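Long-range contacts in histidine-containing phosphotransfer protein 2 (Oryza sativa, PDB 1YVI), which relays phosphoryl groups from cytokinin sensor histidine kinases to B-type response regulators in the multistep His-to-Asp phosphorelay, acting as a positive regulator of cytokinin signalling: residues 17-23 with 126-131; 58-62 with 117-121; 72-76 with 101-105. All coordinates share one frame; numbering follows the deposited sequence.

Interaction 1 of 3, residues 17-23 with 126-131; sequences MFSQGLV and DLRNKF
Met17, Leu22 and Val23 meet Leu127, Lys130 and Phe131 in a mostly apolar contact, where the C-terminal end of helix 2-19 and the turn after it pack against the long helix 110-142. The helix ends in a Schellman motif: Gly21, with positive phi, lets the chain turn back, and Leu22 N bonds to Met17 O at 2.9 Å. The turn brings Leu22 and Val23 to the same partner helix as Met17. Met17 runs past Lys130 in the opposite direction, its CG 3.7 Å from Lys130 CB, and the bend at its thioether (chi3 58°) carries CE to Phe131, 3.7 Å from CE1, the two side chains crossing at about a right angle. Leu127 CD1 touches both Val23 CG1 (3.6 Å) and Leu22 CB (3.9 Å). Its CG lies over one face of the Phe131 ring, offset toward the rim, while that ring also reaches Val47, Phe50 and Cys51 of helix 42-65. Leu22 CD1 touches Lys130 CG at 3.8 Å. The lysine chain bends at chi2 and again at chi4, and NZ bonds to Asn129 OD1 at 2.8 Å. Lys130 thus serves the contact with its methylenes while its ammonium group finds a polar partner on its own helix, so the two segments meet through buried apolar groups and the aliphatic part of the lysine, with no charge pair between them.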
loop_
_atom_site.group_PDB
_atom_site.type_symbol
_atom_site.label_atom_id
_atom_site.label_comp_id
_atom_site.label_asym_id
_atom_site.label_seq_id
_atom_site.Cartn_x
_atom_site.Cartn_y
_atom_site.Cartn_z
ATOM N N MET A 17 0.435 12.145 6.297
ATOM C CA MET A 17 0.604 11.117 5.260
ATOM C C MET A 17 0.858 11.779 3.894
ATOM O O MET A 17 1.697 11.311 3.143
ATOM C CB MET A 17 -0.591 10.200 5.209
ATOM C CG MET A 17 -0.671 9.305 6.430
ATOM S SD MET A 17 -2.324 8.683 6.696
ATOM C CE MET A 17 -2.644 7.831 5.161
ATOM N N PHE A 18 0.115 12.852 3.580
ATOM C CA PHE A 18 0.313 13.540 2.316
ATOM C C PHE A 18 1.624 14.346 2.368
ATOM O O PHE A 18 2.362 14.420 1.360
ATOM C CB PHE A 18 -0.819 14.539 1.958
ATOM C CG PHE A 18 -2.120 13.906 1.532
ATOM C CD1 PHE A 18 -3.102 13.589 2.486
ATOM C CD2 PHE A 18 -2.393 13.676 0.178
ATOM C CE1 PHE A 18 -4.360 13.007 2.110
ATOM C CE2 PHE A 18 -3.640 13.097 -0.228
ATOM C CZ PHE A 18 -4.613 12.761 0.740
ATOM N N SER A 19 1.899 14.998 3.497
ATOM C CA SER A 19 3.065 15.911 3.522
ATOM C C SER A 19 4.372 15.119 3.523
ATOM O O SER A 19 5.413 15.618 3.036
ATOM C CB SER A 19 2.991 16.938 4.679
ATOM O OG SER A 19 3.221 16.284 5.891
ATOM N N GLN A 20 4.322 13.881 4.036
ATOM C CA GLN A 20 5.494 12.981 3.972
ATOM C C GLN A 20 5.655 12.199 2.662
ATOM O O GLN A 20 6.570 11.397 2.505
ATOM C CB GLN A 20 5.485 12.052 5.164
ATOM C CG GLN A 20 5.732 12.830 6.453
ATOM C CD GLN A 20 5.478 12.019 7.695
ATOM O OE1 GLN A 20 5.213 10.824 7.627
ATOM N NE2 GLN A 20 5.540 12.674 8.844
ATOM N N GLY A 21 4.740 12.416 1.737
ATOM C CA GLY A 21 4.792 11.751 0.442
ATOM C C GLY A 21 4.287 10.320 0.379
ATOM O O GLY A 21 4.493 9.672 -0.625
ATOM N N LEU A 22 3.598 9.843 1.432
ATOM C CA LEU A 22 3.208 8.427 1.518
ATOM C C LEU A 22 2.003 8.159 0.648
ATOM O O LEU A 22 1.848 7.046 0.117
ATOM C CB LEU A 22 2.886 8.019 2.965
ATOM C CG LEU A 22 4.075 8.150 3.952
ATOM C CD1 LEU A 22 3.677 7.668 5.342
ATOM C CD2 LEU A 22 5.312 7.360 3.467
ATOM N N VAL A 23 1.116 9.155 0.546
ATOM C CA VAL A 23 -0.062 9.027 -0.330
ATOM C C VAL A 23 -0.145 10.231 -1.271
ATOM O O VAL A 23 0.364 11.338 -0.969
ATOM C CB VAL A 23 -1.396 8.897 0.481
ATOM C CG1 VAL A 23 -1.437 7.598 1.309
ATOM C CG2 VAL A 23 -1.599 10.138 1.403
ATOM N N ASP A 126 5.726 1.206 6.018
ATOM C CA ASP A 126 5.605 2.638 6.382
ATOM C C ASP A 126 4.171 3.072 6.219
ATOM O O ASP A 126 3.627 3.740 7.091
ATOM C CB ASP A 126 6.366 3.567 5.432
ATOM C CG ASP A 126 7.858 3.690 5.756
ATOM O OD1 ASP A 126 8.291 3.184 6.814
ATOM O OD2 ASP A 126 8.577 4.256 4.901
ATOM N N LEU A 127 3.567 2.767 5.072
ATOM C CA LEU A 127 2.181 3.204 4.902
ATOM C C LEU A 127 1.219 2.378 5.783
ATOM O O LEU A 127 0.231 2.909 6.325
ATOM C CB LEU A 127 1.759 3.122 3.419
ATOM C CG LEU A 127 0.394 3.676 3.031
ATOM C CD1 LEU A 127 0.294 5.177 3.327
ATOM C CD2 LEU A 127 0.226 3.512 1.544
ATOM N N ARG A 128 1.463 1.068 5.909
ATOM C CA ARG A 128 0.560 0.233 6.753
ATOM C C ARG A 128 0.485 0.789 8.187
ATOM O O ARG A 128 -0.566 0.788 8.851
ATOM C CB ARG A 128 1.069 -1.225 6.828
ATOM C CG ARG A 128 0.057 -2.095 7.574
ATOM C CD ARG A 128 0.457 -3.589 7.518
ATOM N NE ARG A 128 -0.675 -4.431 7.952
ATOM C CZ ARG A 128 -1.033 -4.690 9.205
ATOM N NH1 ARG A 128 -0.402 -4.171 10.261
ATOM N NH2 ARG A 128 -2.084 -5.460 9.403
ATOM N N ASN A 129 1.624 1.279 8.670
ATOM C CA ASN A 129 1.677 1.870 9.998
ATOM C C ASN A 129 0.636 2.991 10.107
ATOM O O ASN A 129 -0.165 3.051 11.051
ATOM C CB ASN A 129 3.069 2.479 10.221
ATOM C CG ASN A 129 3.123 3.333 11.478
ATOM O OD1 ASN A 129 2.944 4.530 11.429
ATOM N ND2 ASN A 129 3.309 2.689 12.618
ATOM N N LYS A 130 0.682 3.914 9.170
ATOM C CA LYS A 130 -0.225 5.096 9.234
ATOM C C LYS A 130 -1.678 4.653 9.028
ATOM O O LYS A 130 -2.580 5.120 9.726
ATOM C CB LYS A 130 0.201 6.089 8.130
ATOM C CG LYS A 130 1.572 6.676 8.330
ATOM C CD LYS A 130 1.696 7.333 9.698
ATOM C CE LYS A 130 3.129 7.911 9.936
ATOM N NZ LYS A 130 4.105 6.865 10.342
ATOM N N PHE A 131 -1.905 3.724 8.086
ATOM C CA PHE A 131 -3.252 3.160 7.878
ATOM C C PHE A 131 -3.818 2.518 9.104
ATOM O O PHE A 131 -4.968 2.682 9.355
ATOM C CB PHE A 131 -3.333 2.129 6.742
ATOM C CG PHE A 131 -3.300 2.730 5.343
ATOM C CD1 PHE A 131 -3.656 4.056 5.094
ATOM C CD2 PHE A 131 -2.992 1.894 4.244
ATOM C CE1 PHE A 131 -3.670 4.559 3.770
ATOM C CE2 PHE A 131 -3.057 2.371 2.922
ATOM C CZ PHE A 131 -3.356 3.714 2.677
#

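Interaction 2 of 3, residues 58-62 with 117-121; sequences INEIA and LAVVR
The guanidinium of Arg121 is met at its edge, near its plane, by Ala62 CB, which lies 3.6 Å from NH2, and by a water; Ile58 CG2 approaches the group obliquely, 3.7 Å from NE. This contact belongs to the antiparallel four-helix bundle of the HPt domain, joining helix 42-65 to helix 110-142 with local axes 11.0 Å apart and 162° between their directions. The Arg121 chain, extended from CG to NE, passes along the border of the apolar interface, and the water accepts from NH2 at 2.6 Å and donates to Asn59 OD1 at 2.7 Å, bridging the helices. A leucine in place of Arg121 would probably leave the water and Asn59 without their link across the helices and take cover from Ala62 CB. Deeper in, Ile58 and Val120 lie alongside each other, pointing opposite ways, with Ile58 CD1 3.8 Å from Val120 CG1. Ile61 turns CG2 to both methyls of Leu117 and also touches Tyr78 and Val79 of helix 72-89, while Leu117 and Val120 rest on Phe101 of helix 92-106, so all four bundle helices share this layer. Leu117, its CG anti to the backbone N (chi1 -167°), reaches across to the backbone of the facing helix, where CD2 sits 3.7 Å from Ala62 N and 3.9 Å from Ala62 CB.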
loop_
_atom_site.group_PDB
_atom_site.type_symbol
_atom_site.label_atom_id
_atom_site.label_comp_id
_atom_site.label_asym_id
_atom_site.label_seq_id
_atom_site.Cartn_x
_atom_site.Cartn_y
_atom_site.Cartn_z
ATOM N N ILE A 58 2.718 -9.645 -1.788
ATOM C CA ILE A 58 4.145 -9.629 -1.390
ATOM C C ILE A 58 4.569 -11.066 -1.033
ATOM O O ILE A 58 5.607 -11.563 -1.492
ATOM C CB ILE A 58 4.374 -8.683 -0.187
ATOM C CG1 ILE A 58 4.219 -7.220 -0.675
ATOM C CG2 ILE A 58 5.750 -9.001 0.519
ATOM C CD1 ILE A 58 4.185 -6.149 0.391
ATOM N N ASN A 59 3.738 -11.757 -0.246
ATOM C CA ASN A 59 4.069 -13.137 0.146
ATOM C C ASN A 59 4.059 -14.076 -1.030
ATOM O O ASN A 59 4.906 -14.962 -1.092
ATOM C CB ASN A 59 3.114 -13.645 1.204
ATOM C CG ASN A 59 3.275 -12.915 2.521
ATOM O OD1 ASN A 59 4.347 -12.417 2.837
ATOM N ND2 ASN A 59 2.199 -12.890 3.320
ATOM N N GLU A 60 3.160 -13.887 -2.005
ATOM C CA GLU A 60 3.195 -14.740 -3.226
ATOM C C GLU A 60 4.453 -14.512 -4.066
ATOM O O GLU A 60 5.002 -15.453 -4.658
ATOM C CB GLU A 60 1.968 -14.538 -4.158
ATOM C CG GLU A 60 0.634 -14.815 -3.525
ATOM C CD GLU A 60 0.254 -16.289 -3.407
ATOM O OE1 GLU A 60 1.087 -17.175 -3.731
ATOM O OE2 GLU A 60 -0.908 -16.553 -2.978
ATOM N N ILE A 61 4.831 -13.254 -4.230
ATOM C CA ILE A 61 6.090 -12.950 -4.902
ATOM C C ILE A 61 7.295 -13.594 -4.175
ATOM O O ILE A 61 8.124 -14.246 -4.827
ATOM C CB ILE A 61 6.317 -11.445 -5.000
ATOM C CG1 ILE A 61 5.250 -10.818 -5.961
ATOM C CG2 ILE A 61 7.703 -11.134 -5.655
ATOM C CD1 ILE A 61 5.132 -9.262 -5.774
ATOM N N ALA A 62 7.383 -13.411 -2.848
ATOM C CA ALA A 62 8.453 -14.070 -2.049
ATOM C C ALA A 62 8.555 -15.551 -2.365
ATOM O O ALA A 62 9.662 -16.070 -2.619
ATOM C CB ALA A 62 8.277 -13.812 -0.531
ATOM N N LEU A 117 11.886 -6.437 -3.657
ATOM C CA LEU A 117 10.787 -6.838 -2.788
ATOM C C LEU A 117 11.019 -6.352 -1.369
ATOM O O LEU A 117 10.056 -5.933 -0.691
ATOM C CB LEU A 117 10.573 -8.351 -2.791
ATOM C CG LEU A 117 9.238 -8.817 -2.139
ATOM C CD1 LEU A 117 8.014 -8.251 -2.953
ATOM C CD2 LEU A 117 9.312 -10.366 -2.151
ATOM N N ALA A 118 12.285 -6.343 -0.927
ATOM C CA ALA A 118 12.567 -5.761 0.390
ATOM C C ALA A 118 12.176 -4.270 0.444
ATOM O O ALA A 118 11.629 -3.805 1.451
ATOM C CB ALA A 118 14.058 -5.961 0.765
ATOM N N VAL A 119 12.457 -3.508 -0.628
ATOM C CA VAL A 119 12.036 -2.098 -0.682
ATOM C C VAL A 119 10.478 -2.018 -0.709
ATOM O O VAL A 119 9.860 -1.096 -0.102
ATOM C CB VAL A 119 12.705 -1.315 -1.914
ATOM C CG1 VAL A 119 12.244 0.153 -1.962
ATOM C CG2 VAL A 119 14.331 -1.436 -1.886
ATOM N N VAL A 120 9.852 -2.929 -1.449
ATOM C CA VAL A 120 8.372 -2.971 -1.447
ATOM C C VAL A 120 7.875 -3.122 0.001
ATOM O O VAL A 120 6.952 -2.414 0.470
ATOM C CB VAL A 120 7.801 -4.061 -2.352
ATOM C CG1 VAL A 120 6.209 -4.217 -2.133
ATOM C CG2 VAL A 120 8.097 -3.766 -3.850
ATOM N N ARG A 121 8.523 -3.997 0.755
ATOM C CA ARG A 121 8.087 -4.207 2.123
ATOM C C ARG A 121 8.314 -2.926 2.914
ATOM O O ARG A 121 7.419 -2.492 3.656
ATOM C CB ARG A 121 8.892 -5.336 2.743
ATOM C CG ARG A 121 8.366 -6.699 2.401
ATOM C CD ARG A 121 9.040 -7.761 3.332
ATOM N NE ARG A 121 8.723 -9.063 2.778
ATOM C CZ ARG A 121 9.509 -9.737 1.921
ATOM N NH1 ARG A 121 10.692 -9.250 1.571
ATOM N NH2 ARG A 121 9.112 -10.927 1.465
HETATM O O HOH W 1 7.018 -12.169 2.445
#

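Interaction 3 of 3, residues 72-76 with 101-105; sequences FDKVD and FRQFC
Arg102 grips the carboxylate of Asp76 side-on in a two-pronged salt bridge between helices 72-89 and 92-106, an antiparallel pair of the HPt four-helix bundle whose local axes approach to 9.3 Å at 170°. NE gives a nearly straight bond (168°) to the syn lone pair of OD1 at 2.9 Å, almost in the guanidinium plane. NH2 reaches OD2, also at 2.9 Å but less straight and tilted out of the carboxylate plane. Because each oxygen has its own nitrogen, the two flat groups lie only 21° apart and neither turns easily. The bend of Arg102 at chi3 turns the NE/NH2 edge of its guanidinium toward the carboxylate. A water adds a second tie, donating to Asp76 OD2 and to Arg102 O, and the paired charges are likely to favour an ionised Asp76. Beneath the salt bridge, Cys105 packs between the helices: its SG lies 3.8 Å from Asp76 CB and also touches Asp76 N. On the inner side Val75 crosses Phe101 at about a right angle and continues to Ile61, Leu64 and Leu65 of helix 42-65, while Phe101 packs on helix 110-142. Phe72 closes the end of the contact, with CB 3.8 Å from Cys105 O. Val75 CG1 meets both Cys105 SG at 3.7 Å and Phe101 CE1 at 3.9 Å.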
loop_
_atom_site.group_PDB
_atom_site.type_symbol
_atom_site.label_atom_id
_atom_site.label_comp_id
_atom_site.label_asym_id
_atom_site.label_seq_id
_atom_site.Cartn_x
_atom_site.Cartn_y
_atom_site.Cartn_z
ATOM N N PHE A 72 9.862 -15.580 -13.931
ATOM C CA PHE A 72 9.935 -14.127 -13.919
ATOM C C PHE A 72 8.717 -13.453 -14.554
ATOM O O PHE A 72 8.389 -12.335 -14.214
ATOM C CB PHE A 72 11.258 -13.652 -14.580
ATOM C CG PHE A 72 12.484 -13.950 -13.738
ATOM C CD1 PHE A 72 12.725 -13.204 -12.589
ATOM C CD2 PHE A 72 13.349 -15.004 -14.069
ATOM C CE1 PHE A 72 13.825 -13.479 -11.755
ATOM C CE2 PHE A 72 14.469 -15.299 -13.257
ATOM C CZ PHE A 72 14.698 -14.512 -12.074
ATOM N N ASP A 73 8.051 -14.121 -15.490
ATOM C CA ASP A 73 6.830 -13.548 -16.069
ATOM C C ASP A 73 5.732 -13.416 -15.024
ATOM O O ASP A 73 5.037 -12.419 -15.026
ATOM C CB ASP A 73 6.295 -14.437 -17.182
ATOM C CG ASP A 73 7.191 -14.452 -18.393
ATOM O OD1 ASP A 73 7.857 -13.441 -18.698
ATOM O OD2 ASP A 73 7.130 -15.458 -19.082
ATOM N N LYS A 74 5.641 -14.397 -14.116
ATOM C CA LYS A 74 4.651 -14.399 -13.049
ATOM C C LYS A 74 5.011 -13.427 -11.919
ATOM O O LYS A 74 4.150 -12.698 -11.393
ATOM C CB LYS A 74 4.422 -15.824 -12.531
ATOM C CG LYS A 74 3.140 -15.951 -11.678
ATOM C CD LYS A 74 2.900 -17.427 -11.275
ATOM C CE LYS A 74 1.656 -17.564 -10.342
ATOM N NZ LYS A 74 1.187 -19.004 -10.256
ATOM N N VAL A 75 6.288 -13.345 -11.574
ATOM C CA VAL A 75 6.723 -12.229 -10.731
ATOM C C VAL A 75 6.303 -10.872 -11.254
ATOM O O VAL A 75 5.767 -10.020 -10.524
ATOM C CB VAL A 75 8.287 -12.303 -10.493
ATOM C CG1 VAL A 75 8.756 -11.115 -9.566
ATOM C CG2 VAL A 75 8.638 -13.692 -9.852
ATOM N N ASP A 76 6.576 -10.634 -12.511
ATOM C CA ASP A 76 6.296 -9.359 -13.143
ATOM C C ASP A 76 4.772 -9.110 -13.087
ATOM O O ASP A 76 4.317 -8.010 -12.757
ATOM C CB ASP A 76 6.803 -9.483 -14.583
ATOM C CG ASP A 76 7.069 -8.165 -15.265
ATOM O OD1 ASP A 76 6.885 -7.077 -14.703
ATOM O OD2 ASP A 76 7.450 -8.229 -16.450
ATOM N N PHE A 101 10.724 -2.315 -10.340
ATOM C CA PHE A 101 10.851 -3.744 -10.057
ATOM C C PHE A 101 10.798 -4.544 -11.354
ATOM O O PHE A 101 11.465 -5.587 -11.475
ATOM C CB PHE A 101 9.719 -4.092 -9.036
ATOM C CG PHE A 101 9.857 -5.402 -8.307
ATOM C CD1 PHE A 101 10.330 -6.560 -8.928
ATOM C CD2 PHE A 101 9.397 -5.502 -6.988
ATOM C CE1 PHE A 101 10.385 -7.790 -8.229
ATOM C CE2 PHE A 101 9.456 -6.760 -6.281
ATOM C CZ PHE A 101 9.954 -7.883 -6.900
ATOM N N ARG A 102 10.043 -4.060 -12.359
ATOM C CA ARG A 102 9.979 -4.749 -13.685
ATOM C C ARG A 102 11.346 -5.021 -14.329
ATOM O O ARG A 102 11.528 -5.998 -15.073
ATOM C CB ARG A 102 9.199 -3.924 -14.729
ATOM C CG ARG A 102 7.695 -3.761 -14.448
ATOM C CD ARG A 102 6.862 -3.588 -15.737
ATOM N NE ARG A 102 6.741 -4.835 -16.472
ATOM C CZ ARG A 102 6.672 -4.940 -17.797
ATOM N NH1 ARG A 102 6.674 -3.849 -18.565
ATOM N NH2 ARG A 102 6.602 -6.152 -18.360
ATOM N N GLN A 103 12.269 -4.075 -14.169
ATOM C CA GLN A 103 13.596 -4.219 -14.798
ATOM C C GLN A 103 14.305 -5.520 -14.329
ATOM O O GLN A 103 14.929 -6.188 -15.129
ATOM C CB GLN A 103 14.460 -2.997 -14.513
ATOM C CG GLN A 103 15.812 -3.045 -15.206
ATOM C CD GLN A 103 15.675 -3.014 -16.698
ATOM O OE1 GLN A 103 15.038 -2.119 -17.231
ATOM N NE2 GLN A 103 16.280 -3.993 -17.392
ATOM N N PHE A 104 14.216 -5.836 -13.046
ATOM C CA PHE A 104 14.805 -7.074 -12.487
ATOM C C PHE A 104 14.170 -8.330 -13.038
ATOM O O PHE A 104 14.829 -9.354 -13.139
ATOM C CB PHE A 104 14.813 -7.023 -10.963
ATOM C CG PHE A 104 15.339 -5.717 -10.435
ATOM C CD1 PHE A 104 16.658 -5.281 -10.787
ATOM C CD2 PHE A 104 14.553 -4.899 -9.666
ATOM C CE1 PHE A 104 17.124 -4.072 -10.364
ATOM C CE2 PHE A 104 15.022 -3.645 -9.227
ATOM C CZ PHE A 104 16.326 -3.236 -9.584
ATOM N N CYS A 105 12.881 -8.262 -13.394
ATOM C CA CYS A 105 12.201 -9.383 -14.111
ATOM C C CYS A 105 12.708 -9.522 -15.514
ATOM O O CYS A 105 13.011 -10.623 -15.949
ATOM C CB CYS A 105 10.690 -9.167 -14.152
ATOM S SG CYS A 105 9.970 -9.270 -12.509
HETATM O O HOH W 2 9.711 -7.020 -17.435
#

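Interactions 2 and 3 adjoin in the bundle: their centres are about 12 Å apart, Phe101 CE2 lies 3.6 Å from Leu117 N, and Ile61 CG2 lies 4.0 Å from Val75 CG1. Interaction 1 is a separate contact on the same helix 110-142, its centre about 18 Å from that of interaction 2, with nearest atoms about 5 Å apart. Interaction 3 lies on the opposite side of the chain's centre from interaction 1, about 26 Å away between centres. Helix 72-89, which supplies residues 72-76 to interaction 3, also carries His80, the predicted phosphohistidine, unmodified in this structure. Together the contacts tie the N-terminal helix and the bundle helices to one another.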